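Local coordinates for sensor protein (Bacteroides thetaiotaomicron, PDB 2X7X), which binds fructose through its periplasmic domain and, as a hybrid two-component sensor kinase, probably relays the signal by histidine phosphorylation to gene transcription, at residues L66-N71 with V90-R95. Sequence-based numbering, arbitrary orientation.
Sequences LIISAN and VILVDR. With FRU (beta-D-fructofuranose), chain E.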
loop_
_atom_site.group_PDB
_atom_site.type_symbol
_atom_site.label_atom_id
_atom_site.label_comp_id
_atom_site.label_asym_id
_atom_site.label_seq_id
_atom_site.Cartn_x
_atom_site.Cartn_y
_atom_site.Cartn_z
ATOM N N LEU A 66 -22.094 -21.094 -9.215
ATOM C CA LEU A 66 -22.215 -20.918 -7.774
ATOM C C LEU A 66 -20.866 -20.657 -7.104
ATOM O O LEU A 66 -19.926 -21.438 -7.251
ATOM C CB LEU A 66 -22.902 -22.133 -7.148
ATOM C CG LEU A 66 -23.274 -21.993 -5.673
ATOM C CD1 LEU A 66 -24.647 -22.580 -5.402
ATOM C CD2 LEU A 66 -22.217 -22.631 -4.779
ATOM N N ILE A 67 -20.791 -19.546 -6.379
ATOM C CA ILE A 67 -19.640 -19.221 -5.542
ATOM C C ILE A 67 -20.041 -19.391 -4.082
ATOM O O ILE A 67 -20.954 -18.720 -3.597
ATOM C CB ILE A 67 -19.114 -17.779 -5.792
ATOM C CG1 ILE A 67 -18.552 -17.635 -7.204
ATOM C CG2 ILE A 67 -18.007 -17.423 -4.809
ATOM C CD1 ILE A 67 -18.499 -16.199 -7.673
ATOM N N ILE A 68 -19.358 -20.295 -3.388
ATOM C CA ILE A 68 -19.656 -20.547 -1.977
ATOM C C ILE A 68 -18.419 -20.546 -1.076
ATOM O O ILE A 68 -17.342 -21.023 -1.453
ATOM C CB ILE A 68 -20.466 -21.877 -1.767
ATOM C CG1 ILE A 68 -20.849 -22.050 -0.295
ATOM C CG2 ILE A 68 -19.678 -23.078 -2.242
ATOM C CD1 ILE A 68 -21.688 -23.253 0.003
ATOM N N SER A 69 -18.607 -20.012 0.125
ATOM C CA SER A 69 -17.655 -20.148 1.215
ATOM C C SER A 69 -18.285 -20.993 2.330
ATOM O O SER A 69 -19.120 -20.502 3.093
ATOM C CB SER A 69 -17.238 -18.765 1.721
ATOM O OG SER A 69 -16.731 -18.853 3.045
ATOM N N ALA A 70 -17.868 -22.258 2.425
ATOM C CA ALA A 70 -18.521 -23.262 3.292
ATOM C C ALA A 70 -18.365 -23.043 4.805
ATOM O O ALA A 70 -17.285 -23.251 5.360
ATOM C CB ALA A 70 -18.055 -24.663 2.902
ATOM N N ASN A 71 -19.463 -22.667 5.463
ATOM C CA ASN A 71 -19.478 -22.284 6.889
ATOM C C ASN A 71 -18.717 -23.223 7.812
ATOM O O ASN A 71 -17.903 -22.785 8.621
ATOM C CB ASN A 71 -20.910 -22.123 7.394
ATOM C CG ASN A 71 -20.973 -21.609 8.819
ATOM O OD1 ASN A 71 -20.573 -20.487 9.096
ATOM N ND2 ASN A 71 -21.496 -22.419 9.723
ATOM N N VAL A 90 -19.298 -25.109 -9.465
ATOM C CA VAL A 90 -19.137 -24.578 -8.100
ATOM C C VAL A 90 -17.724 -24.044 -7.848
ATOM O O VAL A 90 -16.728 -24.749 -8.076
ATOM C CB VAL A 90 -19.429 -25.660 -7.019
ATOM C CG1 VAL A 90 -19.207 -25.094 -5.603
ATOM C CG2 VAL A 90 -20.844 -26.252 -7.180
ATOM N N ILE A 91 -17.634 -22.800 -7.385
ATOM C CA ILE A 91 -16.345 -22.258 -6.948
ATOM C C ILE A 91 -16.310 -22.139 -5.430
ATOM O O ILE A 91 -17.159 -21.454 -4.814
ATOM C CB ILE A 91 -16.000 -20.889 -7.568
ATOM C CG1 ILE A 91 -15.844 -20.997 -9.087
ATOM C CG2 ILE A 91 -14.709 -20.362 -6.959
ATOM C CD1 ILE A 91 -15.652 -19.664 -9.792
ATOM N N LEU A 92 -15.325 -22.818 -4.844
ATOM C CA LEU A 92 -15.062 -22.696 -3.428
ATOM C C LEU A 92 -14.104 -21.544 -3.192
ATOM O O LEU A 92 -13.020 -21.488 -3.792
ATOM C CB LEU A 92 -14.479 -23.995 -2.861
ATOM C CG LEU A 92 -15.286 -25.292 -3.004
ATOM C CD1 LEU A 92 -14.490 -26.408 -2.409
ATOM C CD2 LEU A 92 -16.658 -25.215 -2.347
ATOM N N VAL A 93 -14.519 -20.621 -2.325
ATOM C CA VAL A 93 -13.658 -19.530 -1.885
ATOM C C VAL A 93 -13.341 -19.635 -0.397
ATOM O O VAL A 93 -14.242 -19.903 0.417
ATOM C CB VAL A 93 -14.291 -18.136 -2.146
ATOM C CG1 VAL A 93 -13.283 -17.053 -1.828
ATOM C CG2 VAL A 93 -14.688 -18.001 -3.581
ATOM N N ASP A 94 -12.069 -19.408 -0.054
ATOM C CA ASP A 94 -11.652 -19.169 1.340
ATOM C C ASP A 94 -11.836 -20.402 2.246
ATOM O O ASP A 94 -10.852 -20.985 2.689
ATOM C CB ASP A 94 -12.309 -17.865 1.880
ATOM C CG ASP A 94 -12.634 -17.913 3.360
ATOM O OD1 ASP A 94 -11.732 -18.164 4.184
ATOM O OD2 ASP A 94 -13.803 -17.667 3.720
ATOM N N ARG A 95 -13.071 -20.807 2.514
ATOM C CA ARG A 95 -13.308 -22.033 3.266
ATOM C C ARG A 95 -13.523 -23.204 2.321
ATOM O O ARG A 95 -13.938 -23.007 1.185
ATOM C CB ARG A 95 -14.496 -21.870 4.189
ATOM C CG ARG A 95 -14.375 -20.651 5.028
ATOM C CD ARG A 95 -15.255 -20.703 6.242
ATOM N NE ARG A 95 -15.133 -19.441 6.965
ATOM C CZ ARG A 95 -15.914 -19.068 7.966
ATOM N NH1 ARG A 95 -16.905 -19.846 8.402
ATOM N NH2 ARG A 95 -15.701 -17.897 8.522
HETATM C C1 FRU E . -14.719 -13.228 7.486
HETATM C C2 FRU E . -13.862 -14.087 8.398
HETATM C C3 FRU E . -12.445 -13.538 8.540
HETATM C C4 FRU E . -11.612 -14.805 8.556
HETATM C C5 FRU E . -12.347 -15.650 7.524
HETATM C C6 FRU E . -12.134 -17.157 7.644
HETATM O O1 FRU E . -16.093 -13.562 7.665
HETATM O O2 FRU E . -14.526 -14.213 9.660
HETATM O O3 FRU E . -12.277 -12.714 9.703
HETATM O O4 FRU E . -10.238 -14.573 8.226
HETATM O O5 FRU E . -13.722 -15.371 7.803
HETATM O O6 FRU E . -12.778 -17.823 6.539
HETATM O O HOH W 1 -16.368 -23.078 0.263
#
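Strands 66-68 and 90-93 run parallel, their axes 21° apart, as neighbours in the sheet of one lobe of the periplasmic binding protein fold; helix 73-85 makes the beta-alpha-beta crossover between them. Three backbone hydrogen bonds join them: Ile91 N to Leu66 O, Ile68 N to Ile91 O and Val93 N to Ile68 O. A water bridges Ile68 O, Ala70 N and Arg95 O. On one face of the sheet Ile68 CG2 lies alongside Leu92 CD2 (3.7 Å) and Val90 CG1, and Leu66 and Ile68 pack against helix 48-60; on the other, Ile67 CG2 meets Val93 CG2 at 3.6 Å, and Ile67 and Ile91 pack against helix 249-260. Next along the chain, Ser69 OG donates to Asp94 OD2 (3.2 Å) from the anti side, 35° out of the carboxylate plane; that oxygen also bridges to Arg20, while OD1 takes bonds from Tyr245 and from fructose O6 (2.6 Å). The chain of Arg95, extended from CG to NE, carries its guanidinium past Ala70 to the sugar: NE holds O6 (2.9 Å), NH2 reaches O5 (3.3 Å), and NH1 meets an in-plane lone pair of Asn71 O (3.1 Å). A leucine in place of Arg95 would probably leave sugar O6 and O5, and Asn71 O, without these donors. Fructose O6 thus donates to Asp94 and accepts from Arg95, so two consecutive residues after strand 90-93 engage a single hydroxyl in both roles.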